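Long-range contacts in MSHA biogenesis protein MshE (Vibrio cholerae, PDB 5HTL), which binds the second messenger cyclic di-GMP through its N-terminal region and probably takes part in building the MSHA pilus: residues 64-70 with 130-136; 7-13 with 57-62; 81-86 with 121-125. One frame throughout, in Å; residues are numbered along the deposited sequence.

From the N terminus, contact 2 comes first: residues 7-13, at the start of helix 10-16, meet residues 57-62 at the end of helix 51-62, closing a loop that holds helices and no strands, beside one cyclic di-GMP. Contact 1 opens directly afterwards, so the two are in series, touching where Ala59 packs on Val66 and Ile131. Residues 64-70 run parallel to residues 130-136, closing a loop that takes in helices and the strands of the sheet. Contact 3 is nested inside that loop and joins the lead-in to helix 84-90 to the turn between helix 112-121 and strand 126-131; its centre lies about 28 Å from that of contact 2, on the opposite side of the chain's centre.

Contact 1. Residues 64-70 with 130-136; sequences LPVIDLS and VIAPEKQ. With C2E (9,9'-[(2R,3R,3aS,5S,7aR,9R,10R,10aS,12S,14aR)-3,5,10,12-tetrahydroxy-5,12-dioxidooctahydro-2H,7H-difuro[3,2-d:3',2'-j][1,3,7,9,2,8]tetraoxadiphosphacyclododecine-2,9-diyl]bis(2-amino-1,9-dihydro-6H-purin-6-one)), chain D.
Gln136 lays its side-chain amide across Asp68 and the backbone beside it, its chain extended beyond CG (chi2 -169°) to bring both ends there. OE1 takes the N-H of Leu69 (N to OE1 2.8 Å) from above the carbonyl plane, while NE2 gives a bent bond of 3.0 Å to Asp68 OD1. The carboxylate and amide planes lie only 15° apart, yet NE2 reaches OD1 from one face of the carboxylate and Ser70 OG from the other, so two donors hold that oxygen. Further back, Ile131 is gripped by straight backbone bonds at both ends: its N reaches Pro65 O at 3.1 Å, and its O receives Ile67 N at 2.9 Å. Leu64 CD1 meets Ile131 CG2 at 3.5 Å, the two side chains crossing at about a right angle, and the Pro65 ring places CG 3.7 Å from Val130 CG1. CB of the same proline lies 3.4 Å from O2A of a cyclic di-GMP whose other partners include Gln61 and Leu10 of the second subunit. The pairing is a single parallel beta bridge, Val66 with Ile131, by which the loop after helix 51-62 lies against strand 126-131, an outermost strand of the MshEN domain's sheet.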
loop_
_atom_site.group_PDB
_atom_site.type_symbol
_atom_site.label_atom_id
_atom_site.label_comp_id
_atom_site.label_asym_id
_atom_site.label_seq_id
_atom_site.Cartn_x
_atom_site.Cartn_y
_atom_site.Cartn_z
ATOM N N LEU A 64 0.964 -4.794 0.129
ATOM C CA LEU A 64 0.709 -4.497 -1.272
ATOM C C LEU A 64 0.709 -5.794 -2.047
ATOM O O LEU A 64 1.183 -6.817 -1.552
ATOM C CB LEU A 64 1.702 -3.473 -1.820
ATOM C CG LEU A 64 3.187 -3.731 -1.640
ATOM C CD1 LEU A 64 3.712 -4.776 -2.629
ATOM C CD2 LEU A 64 3.997 -2.421 -1.743
ATOM N N PRO A 65 0.153 -5.773 -3.259
ATOM C CA PRO A 65 0.130 -7.026 -4.005
ATOM C C PRO A 65 1.355 -7.248 -4.882
ATOM O O PRO A 65 1.974 -6.291 -5.367
ATOM C CB PRO A 65 -1.098 -6.873 -4.903
ATOM C CG PRO A 65 -1.248 -5.433 -5.093
ATOM C CD PRO A 65 -0.706 -4.745 -3.867
ATOM N N VAL A 66 1.671 -8.517 -5.109
ATOM C CA VAL A 66 2.591 -8.927 -6.158
ATOM C C VAL A 66 1.800 -9.019 -7.456
ATOM O O VAL A 66 0.695 -9.573 -7.471
ATOM C CB VAL A 66 3.178 -10.321 -5.862
ATOM C CG1 VAL A 66 4.113 -10.753 -6.970
ATOM C CG2 VAL A 66 3.887 -10.338 -4.522
ATOM N N ILE A 67 2.333 -8.470 -8.541
ATOM C CA ILE A 67 1.700 -8.676 -9.841
ATOM C C ILE A 67 2.579 -9.504 -10.756
ATOM O O ILE A 67 3.805 -9.532 -10.609
ATOM C CB ILE A 67 1.323 -7.345 -10.554
ATOM C CG1 ILE A 67 2.555 -6.477 -10.825
ATOM C CG2 ILE A 67 0.275 -6.599 -9.728
ATOM C CD1 ILE A 67 2.307 -5.401 -11.867
ATOM N N ASP A 68 1.928 -10.197 -11.682
ATOM C CA ASP A 68 2.632 -10.833 -12.783
ATOM C C ASP A 68 2.633 -9.841 -13.933
ATOM O O ASP A 68 1.691 -9.789 -14.728
ATOM C CB ASP A 68 1.924 -12.122 -13.195
ATOM C CG ASP A 68 2.623 -12.835 -14.331
ATOM O OD1 ASP A 68 3.616 -12.299 -14.877
ATOM O OD2 ASP A 68 2.163 -13.940 -14.691
ATOM N N LEU A 69 3.698 -9.060 -14.028
ATOM C CA LEU A 69 3.756 -7.985 -14.998
ATOM C C LEU A 69 3.830 -8.499 -16.451
ATOM O O LEU A 69 3.525 -7.769 -17.388
ATOM C CB LEU A 69 4.922 -7.065 -14.642
ATOM C CG LEU A 69 5.086 -5.773 -15.423
ATOM C CD1 LEU A 69 3.795 -4.951 -15.442
ATOM C CD2 LEU A 69 6.236 -4.975 -14.819
ATOM N N SER A 70 4.189 -9.767 -16.624
ATOM C CA SER A 70 4.236 -10.365 -17.959
ATOM C C SER A 70 2.834 -10.576 -18.530
ATOM O O SER A 70 2.657 -10.767 -19.736
ATOM C CB SER A 70 4.975 -11.700 -17.929
ATOM O OG SER A 70 4.157 -12.733 -17.408
ATOM N N VAL A 130 2.645 -1.447 -6.345
ATOM C CA VAL A 130 2.613 -2.896 -6.417
ATOM C C VAL A 130 4.038 -3.365 -6.680
ATOM O O VAL A 130 4.879 -2.596 -7.141
ATOM C CB VAL A 130 1.640 -3.411 -7.507
ATOM C CG1 VAL A 130 0.224 -2.852 -7.292
ATOM C CG2 VAL A 130 2.127 -3.058 -8.893
ATOM N N ILE A 131 4.328 -4.608 -6.341
ATOM C CA ILE A 131 5.664 -5.152 -6.543
ATOM C C ILE A 131 5.678 -6.155 -7.707
ATOM O O ILE A 131 4.716 -6.913 -7.913
ATOM C CB ILE A 131 6.225 -5.765 -5.217
ATOM C CG1 ILE A 131 7.717 -6.089 -5.345
ATOM C CG2 ILE A 131 5.443 -6.994 -4.792
ATOM C CD1 ILE A 131 8.371 -6.476 -4.023
ATOM N N ALA A 132 6.755 -6.136 -8.485
ATOM C CA ALA A 132 6.949 -7.123 -9.539
ATOM C C ALA A 132 8.411 -7.543 -9.534
ATOM O O ALA A 132 9.267 -6.792 -9.072
ATOM C CB ALA A 132 6.561 -6.527 -10.890
ATOM N N PRO A 133 8.711 -8.749 -10.036
ATOM C CA PRO A 133 10.121 -9.129 -10.176
ATOM C C PRO A 133 10.892 -8.183 -11.091
ATOM O O PRO A 133 10.359 -7.679 -12.091
ATOM C CB PRO A 133 10.046 -10.520 -10.809
ATOM C CG PRO A 133 8.694 -11.032 -10.421
ATOM C CD PRO A 133 7.796 -9.844 -10.407
ATOM N N GLU A 134 12.151 -7.932 -10.742
ATOM C CA GLU A 134 12.973 -7.005 -11.506
ATOM C C GLU A 134 13.086 -7.402 -12.972
ATOM O O GLU A 134 13.029 -6.542 -13.850
ATOM C CB GLU A 134 14.353 -6.864 -10.863
ATOM C CG GLU A 134 15.173 -5.710 -11.387
ATOM C CD GLU A 134 16.418 -5.493 -10.552
ATOM O OE1 GLU A 134 16.287 -4.987 -9.417
ATOM O OE2 GLU A 134 17.517 -5.846 -11.024
ATOM N N LYS A 135 13.201 -8.703 -13.239
ATOM C CA LYS A 135 13.305 -9.179 -14.621
ATOM C C LYS A 135 12.071 -8.766 -15.407
ATOM O O LYS A 135 12.171 -8.318 -16.549
ATOM C CB LYS A 135 13.466 -10.699 -14.668
ATOM C CG LYS A 135 13.731 -11.246 -16.073
ATOM C CD LYS A 135 13.793 -12.771 -16.092
ATOM C CE LYS A 135 14.260 -13.306 -17.446
ATOM N NZ LYS A 135 14.269 -14.801 -17.492
ATOM N N GLN A 136 10.901 -8.879 -14.785
ATOM C CA GLN A 136 9.665 -8.481 -15.451
ATOM C C GLN A 136 9.559 -6.986 -15.699
ATOM O O GLN A 136 9.020 -6.567 -16.727
ATOM C CB GLN A 136 8.457 -8.961 -14.666
ATOM C CG GLN A 136 8.292 -10.464 -14.701
ATOM C CD GLN A 136 6.959 -10.880 -14.153
ATOM O OE1 GLN A 136 6.292 -10.094 -13.482
ATOM N NE2 GLN A 136 6.555 -12.115 -14.431
HETATM P P1 C2E D . -4.083 -5.122 -1.263
HETATM O O2P C2E D . -5.238 -5.867 -1.913
HETATM O O1P C2E D . -3.475 -3.978 -2.044
HETATM O "O5'" C2E D . -4.626 -4.518 0.086
HETATM C "C5'" C2E D . -3.819 -3.840 1.021
HETATM C "C4'" C2E D . -4.449 -3.641 2.329
HETATM O "O4'" C2E D . -5.520 -2.748 2.246
HETATM C "C3'" C2E D . -5.033 -4.916 2.884
HETATM O "O3'" C2E D . -4.097 -5.529 3.759
HETATM C "C2'" C2E D . -6.225 -4.513 3.500
HETATM O "O2'" C2E D . -6.014 -4.178 4.892
HETATM C "C1'" C2E D . -6.714 -3.323 2.747
HETATM N N9 C2E D . -7.531 -3.677 1.612
HETATM C C8 C2E D . -7.679 -4.737 0.801
HETATM N N7 C2E D . -8.573 -4.371 -0.126
HETATM C C5 C2E D . -8.957 -3.079 0.072
HETATM C C6 C2E D . -9.842 -2.244 -0.624
HETATM O O6 C2E D . -10.499 -2.624 -1.753
HETATM N N1 C2E D . -10.014 -0.996 -0.171
HETATM C C2 C2E D . -9.353 -0.572 0.916
HETATM N N2 C2E D . -9.601 0.759 1.338
HETATM N N3 C2E D . -8.496 -1.327 1.623
HETATM C C4 C2E D . -8.273 -2.603 1.224
HETATM P P11 C2E D . -4.005 -7.113 3.910
HETATM O O21 C2E D . -3.108 -7.461 5.087
HETATM O O11 C2E D . -5.400 -7.610 4.053
HETATM O O5A C2E D . -3.471 -7.719 2.560
HETATM C C5A C2E D . -2.224 -7.370 1.982
HETATM C C4A C2E D . -2.074 -7.782 0.614
HETATM O O4A C2E D . -2.106 -9.238 0.568
HETATM C C3A C2E D . -3.194 -7.343 -0.254
HETATM O O3A C2E D . -2.898 -6.139 -0.921
HETATM C C2A C2E D . -3.429 -8.470 -1.165
HETATM O O2A C2E D . -2.623 -8.394 -2.278
HETATM C C1A C2E D . -3.071 -9.674 -0.361
HETATM N N91 C2E D . -4.134 -10.355 0.384
HETATM C C81 C2E D . -5.155 -9.818 1.074
HETATM N N71 C2E D . -5.872 -10.801 1.632
HETATM C C51 C2E D . -5.300 -11.986 1.296
HETATM C C61 C2E D . -5.565 -13.331 1.572
HETATM O O61 C2E D . -6.641 -13.715 2.354
HETATM N N11 C2E D . -4.760 -14.265 1.059
HETATM C C21 C2E D . -3.706 -13.934 0.309
HETATM N N21 C2E D . -2.899 -14.971 -0.200
HETATM N N31 C2E D . -3.403 -12.667 0.020
HETATM C C41 C2E D . -4.191 -11.689 0.510
#

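Contact 2. Residues 7-13 with 57-62; sequences RKRLGDL and FLAQQL. With C2E (9,9'-[(2R,3R,3aS,5S,7aR,9R,10R,10aS,12S,14aR)-3,5,10,12-tetrahydroxy-5,12-dioxidooctahydro-2H,7H-difuro[3,2-d:3',2'-j][1,3,7,9,2,8]tetraoxadiphosphacyclododecine-2,9-diyl]bis(2-amino-1,9-dihydro-6H-purin-6-one)), chain C.
The cyclic di-GMP pocket of MshE is built here from the N-terminal turn of helix 10-16 and the last turns of helix 51-62, and Gln61 joins the two elements to the nucleotide. Its chain is extended, with CG anti to the backbone N (chi1 -177°), which carries the amide from the helix to the loop at Lys8. NE2 donates to Lys8 O at 2.8 Å, almost straight and in the amide plane, and also to the phosphate oxygen O2P. On the other end of the amide, OE1 accepts the ribose hydroxyl O2A at 2.7 Å, so both ends of the glutamine are engaged by the ligand. A water accepts from Lys8 N and donates to Gln61 O.

O2P is gripped a second time by the backbone N-H of Leu10, at the helix start, where the helix dipole would be expected to add to its hold on the phosphate. Arg7 approaches the same ribose: NH1 gives O2A a bond of 3.0 Å at the guanidinium edge, while Leu62 CD2 covers one face of that group. NH2 of Arg7 forms a salt bridge with Glu116 of the second subunit, tying the pocket to the dimer. Arg9 lays its guanidinium flat over a guanine, with CZ 3.2 Å from N1, and its NE is held by Asp12 OD2 at 2.7 Å. Gly11 N donates to N7 of the same base.

The rest of the helix contact is apolar. Leu13 reaches Gln61 with CD1, and its CD2 meets Phe57 CD1 at 3.4 Å, the two side chains crossing obliquely.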
loop_
_atom_site.group_PDB
_atom_site.type_symbol
_atom_site.label_atom_id
_atom_site.label_comp_id
_atom_site.label_asym_id
_atom_site.label_seq_id
_atom_site.Cartn_x
_atom_site.Cartn_y
_atom_site.Cartn_z
ATOM N N ARG A 7 5.953 -0.900 9.775
ATOM C CA ARG A 7 5.773 -2.256 9.299
ATOM C C ARG A 7 6.300 -3.205 10.364
ATOM O O ARG A 7 7.040 -2.788 11.263
ATOM C CB ARG A 7 6.601 -2.424 8.034
ATOM C CG ARG A 7 8.079 -2.223 8.311
ATOM C CD ARG A 7 8.875 -1.974 7.053
ATOM N NE ARG A 7 8.611 -0.634 6.548
ATOM C CZ ARG A 7 9.306 -0.049 5.583
ATOM N NH1 ARG A 7 10.320 -0.691 5.015
ATOM N NH2 ARG A 7 8.994 1.183 5.197
ATOM N N LYS A 8 5.923 -4.472 10.268
ATOM C CA LYS A 8 6.554 -5.489 11.088
ATOM C C LYS A 8 7.918 -5.736 10.456
ATOM O O LYS A 8 8.016 -5.862 9.240
ATOM C CB LYS A 8 5.724 -6.766 11.073
ATOM C CG LYS A 8 6.314 -7.879 11.902
ATOM C CD LYS A 8 5.521 -9.152 11.737
ATOM C CE LYS A 8 6.089 -10.218 12.632
ATOM N NZ LYS A 8 5.986 -9.816 14.066
ATOM N N ARG A 9 8.985 -5.798 11.246
ATOM C CA ARG A 9 10.290 -5.965 10.613
ATOM C C ARG A 9 10.427 -7.336 9.956
ATOM O O ARG A 9 9.805 -8.320 10.381
ATOM C CB ARG A 9 11.450 -5.625 11.551
ATOM C CG ARG A 9 11.550 -6.486 12.760
ATOM C CD ARG A 9 12.596 -5.931 13.709
ATOM N NE ARG A 9 12.783 -6.836 14.827
ATOM C CZ ARG A 9 13.643 -6.628 15.815
ATOM N NH1 ARG A 9 14.398 -5.537 15.826
ATOM N NH2 ARG A 9 13.740 -7.513 16.787
ATOM N N LEU A 10 11.230 -7.387 8.903
ATOM C CA LEU A 10 11.226 -8.521 7.992
ATOM C C LEU A 10 11.683 -9.821 8.632
ATOM O O LEU A 10 11.077 -10.857 8.390
ATOM C CB LEU A 10 12.054 -8.208 6.739
ATOM C CG LEU A 10 12.015 -9.285 5.659
ATOM C CD1 LEU A 10 10.607 -9.438 5.113
ATOM C CD2 LEU A 10 13.001 -8.942 4.556
ATOM N N GLY A 11 12.732 -9.774 9.456
ATOM C CA GLY A 11 13.216 -10.972 10.126
ATOM C C GLY A 11 12.133 -11.649 10.949
ATOM O O GLY A 11 11.861 -12.839 10.768
ATOM N N ASP A 12 11.505 -10.892 11.846
ATOM C CA ASP A 12 10.440 -11.429 12.684
ATOM C C ASP A 12 9.292 -11.976 11.860
ATOM O O ASP A 12 8.726 -13.008 12.202
ATOM C CB ASP A 12 9.931 -10.361 13.654
ATOM C CG ASP A 12 10.979 -9.949 14.670
ATOM O OD1 ASP A 12 11.809 -10.803 15.054
ATOM O OD2 ASP A 12 10.969 -8.771 15.080
ATOM N N LEU A 13 8.956 -11.299 10.767
ATOM C CA LEU A 13 7.896 -11.775 9.888
ATOM C C LEU A 13 8.249 -13.151 9.315
ATOM O O LEU A 13 7.433 -14.077 9.319
ATOM C CB LEU A 13 7.666 -10.755 8.762
ATOM C CG LEU A 13 6.552 -10.994 7.741
ATOM C CD1 LEU A 13 6.155 -9.674 7.117
ATOM C CD2 LEU A 13 7.000 -11.922 6.643
ATOM N N PHE A 57 7.064 -11.992 0.674
ATOM C CA PHE A 57 7.010 -11.497 2.046
ATOM C C PHE A 57 7.275 -10.007 2.201
ATOM O O PHE A 57 6.760 -9.392 3.135
ATOM C CB PHE A 57 7.834 -12.384 2.986
ATOM C CG PHE A 57 7.216 -13.727 3.179
ATOM C CD1 PHE A 57 6.143 -13.875 4.032
ATOM C CD2 PHE A 57 7.641 -14.815 2.452
ATOM C CE1 PHE A 57 5.538 -15.102 4.201
ATOM C CE2 PHE A 57 7.029 -16.046 2.604
ATOM C CZ PHE A 57 5.979 -16.182 3.478
ATOM N N LEU A 58 8.035 -9.417 1.279
ATOM C CA LEU A 58 8.100 -7.956 1.201
ATOM C C LEU A 58 6.707 -7.415 0.890
ATOM O O LEU A 58 6.256 -6.446 1.496
ATOM C CB LEU A 58 9.086 -7.515 0.121
ATOM C CG LEU A 58 10.562 -7.551 0.502
ATOM C CD1 LEU A 58 11.440 -7.213 -0.700
ATOM C CD2 LEU A 58 10.841 -6.601 1.659
ATOM N N ALA A 59 6.009 -8.065 -0.037
ATOM C CA ALA A 59 4.643 -7.670 -0.361
ATOM C C ALA A 59 3.737 -7.742 0.867
ATOM O O ALA A 59 2.964 -6.824 1.138
ATOM C CB ALA A 59 4.090 -8.510 -1.494
ATOM N N GLN A 60 3.827 -8.828 1.624
ATOM C CA GLN A 60 3.037 -8.935 2.845
ATOM C C GLN A 60 3.420 -7.848 3.859
ATOM O O GLN A 60 2.555 -7.182 4.431
ATOM C CB GLN A 60 3.204 -10.328 3.458
ATOM C CG GLN A 60 2.433 -10.522 4.747
ATOM C CD GLN A 60 2.421 -11.968 5.207
ATOM O OE1 GLN A 60 2.807 -12.870 4.464
ATOM N NE2 GLN A 60 1.966 -12.196 6.434
ATOM N N GLN A 61 4.718 -7.672 4.074
ATOM C CA GLN A 61 5.210 -6.648 4.996
ATOM C C GLN A 61 4.694 -5.247 4.679
ATOM O O GLN A 61 4.301 -4.489 5.577
ATOM C CB GLN A 61 6.735 -6.626 4.982
ATOM C CG GLN A 61 7.308 -5.624 5.971
ATOM C CD GLN A 61 8.791 -5.396 5.809
ATOM O OE1 GLN A 61 9.285 -5.199 4.695
ATOM N NE2 GLN A 61 9.516 -5.412 6.927
ATOM N N LEU A 62 4.724 -4.890 3.396
ATOM C CA LEU A 62 4.352 -3.557 2.947
ATOM C C LEU A 62 2.870 -3.402 2.607
ATOM O O LEU A 62 2.440 -2.324 2.184
ATOM C CB LEU A 62 5.211 -3.178 1.744
ATOM C CG LEU A 62 6.720 -3.229 2.011
ATOM C CD1 LEU A 62 7.490 -2.915 0.722
ATOM C CD2 LEU A 62 7.085 -2.268 3.155
HETATM P P1 C2E C . 12.563 -3.564 8.256
HETATM O O2P C2E C . 12.074 -4.968 7.994
HETATM O O1P C2E C . 11.611 -2.770 9.126
HETATM O "O5'" C2E C . 13.989 -3.666 8.930
HETATM C "C5'" C2E C . 14.848 -2.593 9.200
HETATM C "C4'" C2E C . 16.200 -2.982 9.585
HETATM O "O4'" C2E C . 16.189 -3.715 10.772
HETATM C "C3'" C2E C . 16.840 -3.876 8.559
HETATM O "O3'" C2E C . 17.606 -3.111 7.661
HETATM C "C2'" C2E C . 17.568 -4.800 9.310
HETATM O "O2'" C2E C . 18.936 -4.361 9.456
HETATM C "C1'" C2E C . 16.907 -4.906 10.633
HETATM N N9 C2E C . 15.967 -5.984 10.663
HETATM C C8 C2E C . 15.026 -6.499 9.877
HETATM N N7 C2E C . 14.479 -7.513 10.559
HETATM C C5 C2E C . 15.088 -7.618 11.778
HETATM C C6 C2E C . 14.882 -8.494 12.850
HETATM O O6 C2E C . 13.946 -9.461 12.778
HETATM N N1 C2E C . 15.638 -8.369 13.947
HETATM C C2 C2E C . 16.563 -7.408 14.015
HETATM N N2 C2E C . 17.338 -7.328 15.214
HETATM N N3 C2E C . 16.797 -6.535 13.011
HETATM C C4 C2E C . 16.076 -6.612 11.870
HETATM P P11 C2E C . 17.680 -3.487 6.115
HETATM O O21 C2E C . 18.725 -2.629 5.421
HETATM O O11 C2E C . 18.107 -4.923 6.023
HETATM O O5A C2E C . 16.277 -3.412 5.437
HETATM C C5A C2E C . 15.557 -2.194 5.337
HETATM C C4A C2E C . 14.159 -2.313 5.010
HETATM O O4A C2E C . 14.005 -2.802 3.632
HETATM C C3A C2E C . 13.451 -3.314 5.837
HETATM O O3A C2E C . 12.719 -2.752 6.908
HETATM C C2A C2E C . 12.556 -4.039 4.914
HETATM O O2A C2E C . 11.311 -3.474 4.793
HETATM C C1A C2E C . 13.220 -3.970 3.585
HETATM N N91 C2E C . 14.125 -5.047 3.206
HETATM C C81 C2E C . 14.865 -5.851 3.994
HETATM N N71 C2E C . 15.593 -6.683 3.230
HETATM C C51 C2E C . 15.325 -6.404 1.932
HETATM C C61 C2E C . 15.756 -6.898 0.695
HETATM O O61 C2E C . 16.684 -7.920 0.596
HETATM N N11 C2E C . 15.265 -6.373 -0.426
HETATM C C21 C2E C . 14.376 -5.385 -0.389
HETATM N N21 C2E C . 13.915 -4.905 -1.630
HETATM N N31 C2E C . 13.935 -4.867 0.765
HETATM C C41 C2E C . 14.402 -5.367 1.928
HETATM O O HOH W 1 4.050 -5.305 8.264
#

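Contact 3. Residues 81-86 with 121-125; sequences LLPEVH and QLPDY
Gln121 stacks its amide over the His86 ring, the two planes 20° apart, with OE1 3.5 Å above the centre of the imidazole and NE2 near His86 CD2. A bend in the glutamine at chi2 (64°) turns the amide back over the ring after CG has left anti to the backbone N. The opposite face of the imidazole carries Val85 CG2, off-centre, so the ring is sandwiched between an amide and a methyl group. Pro83 CD approaches the amide NE2 at 3.7 Å, adding an apolar neighbour at the nitrogen end.

No direct hydrogen bond crosses between the segments; the polar link is a water. It donates to Leu81 O at 3.0 Å and to Gln121 O at 2.8 Å, and it accepts from Gln121 NE2. This last bond uses the same amide that stacks on His86, and would be expected to restrain its rotation.

In the fold, residues 81-86 lead into helix 84-90, with Pro83 at its N-cap position, and residues 121-125 form the turn from helix 112-121 to strand 126-131 of the three-stranded mixed sheet. A type II beta turn from Leu122 to Tyr125 makes the reversal.

The remaining contacts are van der Waals. Leu82 passes obliquely over Gln121, CD1 lying 3.6 Å from CG, and that methyl also meets Leu122 CD1 at 4.1 Å, the leucines crossing at about a right angle. Leu122 turns its other methyl to the backbone, CD2 coming to 3.3 Å from Leu81 O. Both Leu81 and Leu122 also rest on Leu102 of strand 101-106. Beyond them, Leu81 CD1 sits 4.2 Å from Tyr125 OH, the two side chains nearly perpendicular.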
loop_
_atom_site.group_PDB
_atom_site.type_symbol
_atom_site.label_atom_id
_atom_site.label_comp_id
_atom_site.label_asym_id
_atom_site.label_seq_id
_atom_site.Cartn_x
_atom_site.Cartn_y
_atom_site.Cartn_z
ATOM N N LEU A 81 4.204 8.742 -18.878
ATOM C CA LEU A 81 4.168 9.795 -17.870
ATOM C C LEU A 81 5.473 9.864 -17.071
ATOM O O LEU A 81 5.863 10.926 -16.576
ATOM C CB LEU A 81 2.963 9.609 -16.950
ATOM C CG LEU A 81 1.646 9.654 -17.729
ATOM C CD1 LEU A 81 0.445 9.329 -16.857
ATOM C CD2 LEU A 81 1.454 11.001 -18.423
ATOM N N LEU A 82 6.139 8.722 -16.944
ATOM C CA LEU A 82 7.479 8.686 -16.377
ATOM C C LEU A 82 8.452 8.453 -17.524
ATOM O O LEU A 82 8.374 7.436 -18.208
ATOM C CB LEU A 82 7.572 7.544 -15.367
ATOM C CG LEU A 82 8.863 7.366 -14.573
ATOM C CD1 LEU A 82 9.103 8.579 -13.711
ATOM C CD2 LEU A 82 8.774 6.117 -13.710
ATOM N N PRO A 83 9.365 9.408 -17.770
ATOM C CA PRO A 83 10.299 9.199 -18.878
ATOM C C PRO A 83 11.142 7.941 -18.672
ATOM O O PRO A 83 11.438 7.581 -17.522
ATOM C CB PRO A 83 11.180 10.453 -18.835
ATOM C CG PRO A 83 10.331 11.485 -18.146
ATOM C CD PRO A 83 9.546 10.717 -17.125
ATOM N N GLU A 84 11.517 7.299 -19.775
ATOM C CA GLU A 84 12.237 6.037 -19.734
ATOM C C GLU A 84 13.493 6.084 -18.872
ATOM O O GLU A 84 13.768 5.144 -18.128
ATOM C CB GLU A 84 12.593 5.568 -21.142
ATOM C CG GLU A 84 13.210 4.176 -21.162
ATOM C CD GLU A 84 13.594 3.723 -22.548
ATOM O OE1 GLU A 84 13.189 4.393 -23.527
ATOM O OE2 GLU A 84 14.313 2.708 -22.659
ATOM N N VAL A 85 14.272 7.161 -18.965
ATOM C CA VAL A 85 15.501 7.212 -18.181
ATOM C C VAL A 85 15.228 7.155 -16.679
ATOM O O VAL A 85 15.986 6.544 -15.923
ATOM C CB VAL A 85 16.383 8.442 -18.526
ATOM C CG1 VAL A 85 16.922 8.347 -19.947
ATOM C CG2 VAL A 85 15.620 9.737 -18.327
ATOM N N HIS A 86 14.130 7.760 -16.248
ATOM C CA HIS A 86 13.776 7.735 -14.834
ATOM C C HIS A 86 13.150 6.413 -14.414
ATOM O O HIS A 86 13.440 5.897 -13.338
ATOM C CB HIS A 86 12.879 8.917 -14.497
ATOM C CG HIS A 86 13.565 10.231 -14.697
ATOM N ND1 HIS A 86 14.649 10.612 -13.944
ATOM C CD2 HIS A 86 13.355 11.216 -15.601
ATOM C CE1 HIS A 86 15.070 11.798 -14.361
ATOM N NE2 HIS A 86 14.303 12.185 -15.361
ATOM N N GLN A 121 9.495 13.487 -9.288
ATOM C CA GLN A 121 9.460 13.324 -10.738
ATOM C C GLN A 121 8.034 13.286 -11.294
ATOM O O GLN A 121 7.799 13.665 -12.440
ATOM C CB GLN A 121 10.208 12.050 -11.137
ATOM C CG GLN A 121 10.297 11.798 -12.637
ATOM C CD GLN A 121 11.090 12.862 -13.384
ATOM O OE1 GLN A 121 12.097 13.367 -12.888
ATOM N NE2 GLN A 121 10.631 13.208 -14.582
ATOM N N LEU A 122 7.085 12.834 -10.481
ATOM C CA LEU A 122 5.684 12.770 -10.898
ATOM C C LEU A 122 4.824 13.580 -9.940
ATOM O O LEU A 122 3.895 13.044 -9.340
ATOM C CB LEU A 122 5.202 11.315 -10.909
ATOM C CG LEU A 122 5.822 10.392 -11.954
ATOM C CD1 LEU A 122 5.612 8.924 -11.567
ATOM C CD2 LEU A 122 5.252 10.665 -13.328
ATOM N N PRO A 123 5.126 14.884 -9.784
ATOM C CA PRO A 123 4.384 15.660 -8.788
ATOM C C PRO A 123 2.910 15.828 -9.187
ATOM O O PRO A 123 2.561 15.684 -10.360
ATOM C CB PRO A 123 5.112 17.015 -8.796
ATOM C CG PRO A 123 5.655 17.129 -10.154
ATOM C CD PRO A 123 6.055 15.734 -10.548
ATOM N N ASP A 124 2.056 16.115 -8.212
ATOM C CA ASP A 124 0.603 16.186 -8.437
ATOM C C ASP A 124 -0.040 14.922 -9.023
ATOM O O ASP A 124 -1.149 14.974 -9.556
ATOM C CB ASP A 124 0.214 17.379 -9.306
ATOM C CG ASP A 124 1.167 18.533 -9.172
ATOM O OD1 ASP A 124 1.678 18.776 -8.057
ATOM O OD2 ASP A 124 1.413 19.195 -10.202
ATOM N N TYR A 125 0.668 13.805 -8.959
ATOM C CA TYR A 125 0.018 12.510 -9.030
ATOM C C TYR A 125 0.306 11.844 -7.703
ATOM O O TYR A 125 1.409 11.986 -7.173
ATOM C CB TYR A 125 0.594 11.656 -10.157
ATOM C CG TYR A 125 0.085 11.982 -11.540
ATOM C CD1 TYR A 125 -1.213 11.653 -11.920
ATOM C CD2 TYR A 125 0.911 12.581 -12.482
ATOM C CE1 TYR A 125 -1.678 11.936 -13.198
ATOM C CE2 TYR A 125 0.454 12.868 -13.762
ATOM C CZ TYR A 125 -0.839 12.543 -14.113
ATOM O OH TYR A 125 -1.286 12.829 -15.385
HETATM O O HOH W 2 7.688 12.830 -15.131
#